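Local coordinates for protein DNA fragmentation factor subunit beta (Mus musculus, PDB 1V0D) that cuts chromosomal DNA during apoptosis as the caspase-activated nuclease, driving DNA fragmentation and chromatin condensation, at residues G213-A216 / S217-L220; K201-Q204 / Y205-S208; Y158-Y161 / S162-R166. All coordinates share one frame; numbering follows the deposited sequence.

Contact 1: residues G213-A216 / S217-L220; sequences GAEA and SSRL
Ser217 lays its hydroxyl beside the side chain of Glu215, OG standing 3.3 Å from Glu215 CG, while the carboxylate of the glutamate leads off from the turn. Both are polar, which suits an exposed bend. Ser218 is held by its backbone: its N donates to Glu215 O over 2.8 Å, reaching the oxygen from above the carbonyl plane. Its own hydroxyl oxygen lies 3.7 Å from Glu215 CB, and the side chain also rests on Ser208. With Ala216 and Ser217 both in helical backbone conformations, this bond closes a type I beta turn across residues 215-218, in the loop that leads from helix 186-202 towards strand 227-228. Arg219 then adds a second donor to the same acceptor, its N lying 3.3 Å from Glu215 O and nearly in line with the C=O bond, which extends the turn by one residue. The arginine also ties down the chain before the bend. CG lies between backbone N and carbonyl carbon (chi1 44°), and from there the side chain runs extended, which brings Arg219 NE to within 2.9 Å of Ala214 O in a bond bent to 131° at the hydrogen. The carbonyl oxygen sits near the edge of the guanidinium, whereas Ala216 CB and CA lie over one face, CA towards its rim, with CB 3.7 Å from Arg219 NH2. A side chain as small as alanine's keeps that approach clear. NH1 turns the other way along the chain and bonds to Cys221 O.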
ATOM      1  N   GLY A 213     -22.311  -4.086 -11.055  1.00 60.84           N
ATOM      2  CA  GLY A 213     -23.472  -4.955 -11.127  1.00 61.68           C
ATOM      3  C   GLY A 213     -24.312  -4.969  -9.850  1.00 60.95           C
ATOM      4  O   GLY A 213     -24.977  -5.951  -9.555  1.00 61.92           O
ATOM      5  N   ALA A 214     -24.268  -3.887  -9.082  1.00 60.76           N
ATOM      6  CA  ALA A 214     -25.076  -3.772  -7.876  1.00 60.32           C
ATOM      7  C   ALA A 214     -25.910  -2.505  -8.090  1.00 61.06           C
ATOM      8  O   ALA A 214     -25.572  -1.689  -8.949  1.00 60.20           O
ATOM      9  CB  ALA A 214     -24.184  -3.627  -6.649  1.00 58.41           C
ATOM     10  N   GLU A 215     -27.002  -2.348  -7.343  1.00 62.90           N
ATOM     11  CA  GLU A 215     -27.843  -1.158  -7.471  1.00 64.72           C
ATOM     12  C   GLU A 215     -26.907   0.057  -7.576  1.00 64.32           C
ATOM     13  O   GLU A 215     -25.927   0.153  -6.836  1.00 65.29           O
ATOM     14  CB  GLU A 215     -28.757  -1.020  -6.243  1.00 68.39           C
ATOM     15  CG  GLU A 215     -29.788   0.115  -6.323  1.00 77.21           C
ATOM     16  CD  GLU A 215     -30.888  -0.136  -7.374  1.00 83.40           C
ATOM     17  OE1 GLU A 215     -30.561  -0.263  -8.580  1.00 87.36           O
ATOM     18  OE2 GLU A 215     -32.086  -0.209  -7.001  1.00 85.74           O
ATOM     19  N   ALA A 216     -27.203   0.974  -8.494  1.00 62.48           N
ATOM     20  CA  ALA A 216     -26.377   2.156  -8.702  1.00 59.79           C
ATOM     21  C   ALA A 216     -26.254   3.047  -7.468  1.00 59.93           C
ATOM     22  O   ALA A 216     -25.373   3.905  -7.396  1.00 60.24           O
ATOM     23  CB  ALA A 216     -26.922   2.956  -9.860  1.00 58.92           C
ATOM     24  N   SER A 217     -27.131   2.854  -6.495  1.00 59.44           N
ATOM     25  CA  SER A 217     -27.078   3.670  -5.287  1.00 60.40           C
ATOM     26  C   SER A 217     -26.262   2.965  -4.221  1.00 59.35           C
ATOM     27  O   SER A 217     -26.223   3.401  -3.073  1.00 59.90           O
ATOM     28  CB  SER A 217     -28.486   3.896  -4.739  1.00 61.62           C
ATOM     29  OG  SER A 217     -29.034   2.662  -4.301  1.00 64.71           O
ATOM     30  N   SER A 218     -25.620   1.870  -4.607  1.00 57.92           N
ATOM     31  CA  SER A 218     -24.836   1.075  -3.676  1.00 56.29           C
ATOM     32  C   SER A 218     -23.375   1.005  -4.045  1.00 55.53           C
ATOM     33  O   SER A 218     -22.507   1.069  -3.176  1.00 56.98           O
ATOM     34  CB  SER A 218     -25.381  -0.348  -3.622  1.00 55.39           C
ATOM     35  OG  SER A 218     -26.728  -0.355  -3.206  1.00 59.29           O
ATOM     36  N   ARG A 219     -23.099   0.846  -5.333  1.00 53.16           N
ATOM     37  CA  ARG A 219     -21.728   0.737  -5.760  1.00 51.13           C
ATOM     38  C   ARG A 219     -21.000   2.060  -5.733  1.00 50.72           C
ATOM     39  O   ARG A 219     -21.614   3.123  -5.734  1.00 52.34           O
ATOM     40  CB  ARG A 219     -21.650   0.094  -7.152  1.00 50.82           C
ATOM     41  CG  ARG A 219     -22.637   0.590  -8.178  1.00 49.69           C
ATOM     42  CD  ARG A 219     -22.681  -0.387  -9.342  1.00 51.49           C
ATOM     43  NE  ARG A 219     -23.682  -0.049 -10.350  1.00 54.01           N
ATOM     44  CZ  ARG A 219     -23.586   0.978 -11.192  1.00 57.19           C
ATOM     45  NH1 ARG A 219     -22.529   1.776 -11.152  1.00 57.29           N
ATOM     46  NH2 ARG A 219     -24.548   1.209 -12.079  1.00 60.22           N
ATOM     47  N   LEU A 220     -19.678   1.981  -5.674  1.00 49.96           N
ATOM     48  CA  LEU A 220     -18.835   3.163  -5.662  1.00 49.65           C
ATOM     49  C   LEU A 220     -18.180   3.270  -7.039  1.00 50.37           C
ATOM     50  O   LEU A 220     -17.469   4.232  -7.340  1.00 51.20           O
ATOM     51  CB  LEU A 220     -17.777   3.025  -4.566  1.00 48.06           C
ATOM     52  CG  LEU A 220     -17.886   3.888  -3.301  1.00 48.06           C
ATOM     53  CD1 LEU A 220     -19.337   4.196  -2.969  1.00 47.76           C
ATOM     54  CD2 LEU A 220     -17.198   3.164  -2.146  1.00 46.37           C
TER

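Contact 2: residues K201-Q204 / Y205-S208; sequences KSVQ and YNGS
Tyr205 and Lys201, four residues apart where helix 186-202 gives way to a loop, run side by side with their side chains pointing the same way. The tyrosine's CB is 3.3 Å from Gln204 O, and CG is anti to its own carbonyl carbon (chi1 -55°), a setting that turns the ring back along the end of the helix. CD1 passes 3.9 Å from Gln204 CA. CE1 comes 3.9 Å from Lys201 CA, and CZ lies 3.8 Å from Lys201 CG. At the tip OH lies against Lys201 CG, with Lys201 CE 3.7 Å away. Lysine suits this place because its extended methylenes can line the phenol while the ammonium carries on outward. The backbone below is a Schellman motif: Gln204, with positive phi (59°), is the C-prime residue, its N bonds to Lys201 O at 2.9 Å, and Tyr205 N pairs with Leu200 O. Gln204 O in turn accepts from Gly207 N at 3.0 Å in an almost straight bond (178°), leading into the 3-10 turn; a second backbone bond, Asn206 N to Val203 O, is weak. Gly207 CA already packs on Glu164 CG of the neighbouring helix, which a CB would run into. That neighbour is helix 155-175, where Tyr205 rests on Glu164 and makes a cation-pi contact with Arg168 and Asn206 touches Ile167, so one helix end packs against the side of the helix before.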
ATOM      1  N   LYS A 201     -24.958  -6.808   9.385  1.00 60.64           N
ATOM      2  CA  LYS A 201     -25.249  -8.095   8.770  1.00 61.44           C
ATOM      3  C   LYS A 201     -26.467  -7.901   7.864  1.00 61.57           C
ATOM      4  O   LYS A 201     -26.529  -8.427   6.750  1.00 60.80           O
ATOM      5  CB  LYS A 201     -25.560  -9.143   9.841  1.00 62.97           C
ATOM      6  CG  LYS A 201     -24.409  -9.469  10.789  1.00 65.11           C
ATOM      7  CD  LYS A 201     -24.910 -10.275  11.988  1.00 66.38           C
ATOM      8  CE  LYS A 201     -23.768 -10.669  12.934  1.00 68.80           C
ATOM      9  NZ  LYS A 201     -24.198 -10.875  14.374  1.00 67.48           N
ATOM     10  N   SER A 202     -27.424  -7.121   8.351  1.00 61.76           N
ATOM     11  CA  SER A 202     -28.654  -6.842   7.615  1.00 63.10           C
ATOM     12  C   SER A 202     -28.380  -6.223   6.252  1.00 62.96           C
ATOM     13  O   SER A 202     -29.219  -6.284   5.352  1.00 64.19           O
ATOM     14  CB  SER A 202     -29.538  -5.873   8.402  1.00 64.14           C
ATOM     15  OG  SER A 202     -29.210  -4.524   8.088  1.00 64.52           O
ATOM     16  N   VAL A 203     -27.211  -5.618   6.104  1.00 62.17           N
ATOM     17  CA  VAL A 203     -26.860  -4.960   4.858  1.00 60.63           C
ATOM     18  C   VAL A 203     -25.634  -5.625   4.227  1.00 60.26           C
ATOM     19  O   VAL A 203     -25.084  -5.150   3.238  1.00 59.50           O
ATOM     20  CB  VAL A 203     -26.607  -3.450   5.135  1.00 60.40           C
ATOM     21  CG1 VAL A 203     -25.187  -3.225   5.636  1.00 60.39           C
ATOM     22  CG2 VAL A 203     -26.900  -2.640   3.907  1.00 61.22           C
ATOM     23  N   GLN A 204     -25.211  -6.736   4.818  1.00 61.20           N
ATOM     24  CA  GLN A 204     -24.057  -7.484   4.329  1.00 62.07           C
ATOM     25  C   GLN A 204     -22.774  -6.669   4.308  1.00 60.69           C
ATOM     26  O   GLN A 204     -22.081  -6.597   3.288  1.00 60.13           O
ATOM     27  CB  GLN A 204     -24.345  -8.026   2.937  1.00 64.26           C
ATOM     28  CG  GLN A 204     -25.623  -8.800   2.895  1.00 69.77           C
ATOM     29  CD  GLN A 204     -26.266  -8.743   1.536  1.00 75.37           C
ATOM     30  OE1 GLN A 204     -25.813  -9.402   0.591  1.00 78.88           O
ATOM     31  NE2 GLN A 204     -27.324  -7.937   1.416  1.00 77.03           N
ATOM     32  N   TYR A 205     -22.475  -6.055   5.446  1.00 59.04           N
ATOM     33  CA  TYR A 205     -21.270  -5.270   5.618  1.00 58.41           C
ATOM     34  C   TYR A 205     -20.956  -4.306   4.470  1.00 57.82           C
ATOM     35  O   TYR A 205     -19.791  -3.985   4.229  1.00 59.05           O
ATOM     36  CB  TYR A 205     -20.095  -6.225   5.859  1.00 60.34           C
ATOM     37  CG  TYR A 205     -20.350  -7.165   7.017  1.00 64.26           C
ATOM     38  CD1 TYR A 205     -21.215  -8.257   6.884  1.00 65.81           C
ATOM     39  CD2 TYR A 205     -19.813  -6.903   8.279  1.00 66.62           C
ATOM     40  CE1 TYR A 205     -21.549  -9.061   7.984  1.00 66.88           C
ATOM     41  CE2 TYR A 205     -20.138  -7.697   9.388  1.00 67.91           C
ATOM     42  CZ  TYR A 205     -21.010  -8.770   9.235  1.00 69.03           C
ATOM     43  OH  TYR A 205     -21.356  -9.525  10.340  1.00 70.22           O
ATOM     44  N   ASN A 206     -21.984  -3.842   3.764  1.00 54.78           N
ATOM     45  CA  ASN A 206     -21.778  -2.906   2.664  1.00 52.08           C
ATOM     46  C   ASN A 206     -20.772  -3.352   1.616  1.00 50.87           C
ATOM     47  O   ASN A 206     -20.202  -2.516   0.916  1.00 50.08           O
ATOM     48  CB  ASN A 206     -21.339  -1.550   3.212  1.00 52.90           C
ATOM     49  CG  ASN A 206     -22.463  -0.818   3.912  1.00 54.00           C
ATOM     50  OD1 ASN A 206     -22.249  -0.138   4.916  1.00 53.37           O
ATOM     51  ND2 ASN A 206     -23.675  -0.950   3.379  1.00 55.16           N
ATOM     52  N   GLY A 207     -20.554  -4.659   1.499  1.00 51.18           N
ATOM     53  CA  GLY A 207     -19.614  -5.166   0.504  1.00 50.38           C
ATOM     54  C   GLY A 207     -20.048  -4.710  -0.875  1.00 49.45           C
ATOM     55  O   GLY A 207     -19.289  -4.728  -1.846  1.00 48.51           O
ATOM     56  N   SER A 208     -21.304  -4.298  -0.944  1.00 49.95           N
ATOM     57  CA  SER A 208     -21.908  -3.801  -2.166  1.00 49.40           C
ATOM     58  C   SER A 208     -21.107  -2.633  -2.751  1.00 48.55           C
ATOM     59  O   SER A 208     -21.075  -2.422  -3.961  1.00 47.82           O
ATOM     60  CB  SER A 208     -23.335  -3.369  -1.850  1.00 49.32           C
ATOM     61  OG  SER A 208     -23.808  -2.483  -2.833  1.00 55.83           O
TER

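Contact 3: residues Y158-Y161 / S162-R166; sequences YLRY and SCESR
Tyr161 O is gripped twice by Ser165: the serine N donates to it over 3.0 Å as the ordinary helical bond, and the hydroxyl OG donates over 2.8 Å. The two donors come from opposite faces of the carbonyl plane, with OG well above it. Serine suits the position because, with OG beside its own backbone N (chi1 -58°), a short side chain can fold back onto the preceding turn. Ser165 OG also stands over one face of the Tyr161 ring, displaced towards the rim, with CE2 the nearest ring atom at 3.6 Å. The ring gets there because CG is anti to the backbone N (chi1 167°). Beyond this pair the ring meets Phe152 and Arg151. An alanine at Tyr161 would keep the carbonyl but is likely to leave the Ser165 hydroxyl without the ring beside it and Phe152 with one aromatic neighbour fewer, Tyr158 remaining.

The rest is the regular i to i+4 bonding of helix 155-175, as in Ser162 N to Tyr158 O at 2.8 Å and Cys163 N to Leu159 O at 3.0 Å. Leucine and cysteine suit the buried side, where Leu159 packs on Pro246 and Tyr247 and Cys163 on Phe210. On another side Arg160 and Glu164 run alongside each other, the guanidinium and carboxylate planes 19° apart, and Glu164 OE2 lies 3.5 Å from Arg160 CG. The charged ends do not meet: Arg160 NE is 5.5 Å from Glu164 OE2, and the guanidinium makes instead a long, weak ion pair with Asp211. What touches is a carboxylate oxygen and a methylene of the arginine, so any attraction between the opposite charges is probably weak and does not fix the two ends relative to each other.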
ATOM      1  N   TYR A 158     -15.303 -11.545  -5.209  1.00 56.34           N
ATOM      2  CA  TYR A 158     -14.111 -11.367  -4.404  1.00 56.41           C
ATOM      3  C   TYR A 158     -14.050  -9.942  -3.875  1.00 57.19           C
ATOM      4  O   TYR A 158     -13.866  -9.735  -2.675  1.00 58.15           O
ATOM      5  CB  TYR A 158     -12.847 -11.673  -5.208  1.00 55.08           C
ATOM      6  CG  TYR A 158     -11.592 -11.325  -4.442  1.00 55.24           C
ATOM      7  CD1 TYR A 158     -11.215 -12.049  -3.308  1.00 54.65           C
ATOM      8  CD2 TYR A 158     -10.817 -10.222  -4.803  1.00 55.22           C
ATOM      9  CE1 TYR A 158     -10.096 -11.671  -2.549  1.00 54.38           C
ATOM     10  CE2 TYR A 158      -9.700  -9.841  -4.053  1.00 53.10           C
ATOM     11  CZ  TYR A 158      -9.350 -10.565  -2.934  1.00 52.21           C
ATOM     12  OH  TYR A 158      -8.259 -10.174  -2.207  1.00 51.05           O
ATOM     13  N   LEU A 159     -14.205  -8.964  -4.768  1.00 56.47           N
ATOM     14  CA  LEU A 159     -14.170  -7.557  -4.375  1.00 55.60           C
ATOM     15  C   LEU A 159     -15.237  -7.233  -3.327  1.00 56.51           C
ATOM     16  O   LEU A 159     -15.025  -6.408  -2.437  1.00 55.90           O
ATOM     17  CB  LEU A 159     -14.332  -6.671  -5.606  1.00 53.57           C
ATOM     18  CG  LEU A 159     -13.054  -5.951  -6.050  1.00 54.08           C
ATOM     19  CD1 LEU A 159     -11.832  -6.831  -5.863  1.00 54.58           C
ATOM     20  CD2 LEU A 159     -13.188  -5.549  -7.497  1.00 54.85           C
ATOM     21  N   ARG A 160     -16.383  -7.895  -3.427  1.00 57.54           N
ATOM     22  CA  ARG A 160     -17.452  -7.693  -2.463  1.00 58.65           C
ATOM     23  C   ARG A 160     -16.898  -8.133  -1.110  1.00 58.46           C
ATOM     24  O   ARG A 160     -16.954  -7.394  -0.124  1.00 59.90           O
ATOM     25  CB  ARG A 160     -18.659  -8.548  -2.844  1.00 59.54           C
ATOM     26  CG  ARG A 160     -19.923  -8.231  -2.082  1.00 63.82           C
ATOM     27  CD  ARG A 160     -21.069  -9.051  -2.630  1.00 68.15           C
ATOM     28  NE  ARG A 160     -21.061  -9.047  -4.091  1.00 73.32           N
ATOM     29  CZ  ARG A 160     -21.537 -10.037  -4.846  1.00 75.99           C
ATOM     30  NH1 ARG A 160     -22.068 -11.117  -4.276  1.00 76.11           N
ATOM     31  NH2 ARG A 160     -21.470  -9.959  -6.172  1.00 76.24           N
ATOM     32  N   TYR A 161     -16.356  -9.345  -1.083  1.00 57.77           N
ATOM     33  CA  TYR A 161     -15.759  -9.923   0.120  1.00 57.59           C
ATOM     34  C   TYR A 161     -14.681  -8.992   0.686  1.00 56.74           C
ATOM     35  O   TYR A 161     -14.596  -8.759   1.888  1.00 55.05           O
ATOM     36  CB  TYR A 161     -15.113 -11.279  -0.220  1.00 57.08           C
ATOM     37  CG  TYR A 161     -14.209 -11.807   0.867  1.00 55.12           C
ATOM     38  CD1 TYR A 161     -14.732 -12.520   1.945  1.00 55.51           C
ATOM     39  CD2 TYR A 161     -12.835 -11.542   0.848  1.00 55.67           C
ATOM     40  CE1 TYR A 161     -13.909 -12.960   2.993  1.00 57.76           C
ATOM     41  CE2 TYR A 161     -11.996 -11.973   1.890  1.00 57.37           C
ATOM     42  CZ  TYR A 161     -12.541 -12.684   2.961  1.00 58.81           C
ATOM     43  OH  TYR A 161     -11.730 -13.123   3.994  1.00 59.18           O
ATOM     44  N   SER A 162     -13.840  -8.486  -0.203  1.00 56.87           N
ATOM     45  CA  SER A 162     -12.764  -7.605   0.189  1.00 57.79           C
ATOM     46  C   SER A 162     -13.287  -6.391   0.942  1.00 58.51           C
ATOM     47  O   SER A 162     -12.762  -6.036   1.997  1.00 59.95           O
ATOM     48  CB  SER A 162     -12.002  -7.151  -1.045  1.00 57.76           C
ATOM     49  OG  SER A 162     -11.060  -6.164  -0.689  1.00 62.74           O
ATOM     50  N   CYS A 163     -14.319  -5.757   0.392  1.00 57.65           N
ATOM     51  CA  CYS A 163     -14.909  -4.581   1.007  1.00 56.67           C
ATOM     52  C   CYS A 163     -15.494  -4.934   2.357  1.00 57.66           C
ATOM     53  O   CYS A 163     -15.291  -4.207   3.328  1.00 59.28           O
ATOM     54  CB  CYS A 163     -16.009  -3.999   0.119  1.00 56.93           C
ATOM     55  SG  CYS A 163     -16.834  -2.551   0.825  1.00 52.59           S
ATOM     56  N   GLU A 164     -16.227  -6.044   2.414  1.00 58.23           N
ATOM     57  CA  GLU A 164     -16.835  -6.510   3.663  1.00 58.78           C
ATOM     58  C   GLU A 164     -15.793  -6.674   4.758  1.00 57.26           C
ATOM     59  O   GLU A 164     -16.079  -6.490   5.937  1.00 57.37           O
ATOM     60  CB  GLU A 164     -17.516  -7.856   3.457  1.00 61.62           C
ATOM     61  CG  GLU A 164     -18.746  -7.815   2.589  1.00 67.78           C
ATOM     62  CD  GLU A 164     -19.295  -9.206   2.331  1.00 71.68           C
ATOM     63  OE1 GLU A 164     -19.270 -10.031   3.283  1.00 72.22           O
ATOM     64  OE2 GLU A 164     -19.752  -9.464   1.188  1.00 72.60           O
ATOM     65  N   SER A 165     -14.579  -7.026   4.353  1.00 55.83           N
ATOM     66  CA  SER A 165     -13.493  -7.237   5.286  1.00 54.32           C
ATOM     67  C   SER A 165     -13.021  -5.945   5.923  1.00 53.54           C
ATOM     68  O   SER A 165     -12.809  -5.887   7.137  1.00 53.80           O
ATOM     69  CB  SER A 165     -12.337  -7.921   4.574  1.00 54.90           C
ATOM     70  OG  SER A 165     -12.777  -9.149   4.018  1.00 58.95           O
ATOM     71  N   ARG A 166     -12.849  -4.907   5.114  1.00 51.32           N
ATOM     72  CA  ARG A 166     -12.392  -3.640   5.657  1.00 49.34           C
ATOM     73  C   ARG A 166     -13.411  -3.186   6.679  1.00 49.28           C
ATOM     74  O   ARG A 166     -13.070  -2.809   7.801  1.00 48.91           O
ATOM     75  CB  ARG A 166     -12.284  -2.584   4.566  1.00 47.22           C
ATOM     76  CG  ARG A 166     -11.517  -3.020   3.347  1.00 47.25           C
ATOM     77  CD  ARG A 166     -11.338  -1.848   2.406  1.00 49.15           C
ATOM     78  NE  ARG A 166     -10.546  -2.191   1.229  1.00 49.59           N
ATOM     79  CZ  ARG A 166      -9.750  -1.324   0.615  1.00 49.51           C
ATOM     80  NH1 ARG A 166      -9.664  -0.084   1.088  1.00 47.77           N
ATOM     81  NH2 ARG A 166      -9.036  -1.693  -0.450  1.00 47.92           N
TER

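How the contacts relate
In chain order contact 3 comes first, on helix 155-175, then contact 2 at the end of helix 186-202, then contact 1 in the loop beyond. Contact 2 joins the other two. Its centre is 10 Å from that of contact 3, and Gln204 O packs on Glu164 CG at 3.6 Å; its centre is 12 Å from that of contact 1, where Ser208 OG lies 4.0 Å from Ala214 CB. Contacts 1 and 3 do not touch, their nearest atoms being about 6 Å apart. Arg166 NH1 of contact 3 hydrogen-bonds to Trp259 O, just before the strand 260-263 that carries the magnesium ligand Asp262. The lead ion lies about 4 Å from the Lys201 side chain.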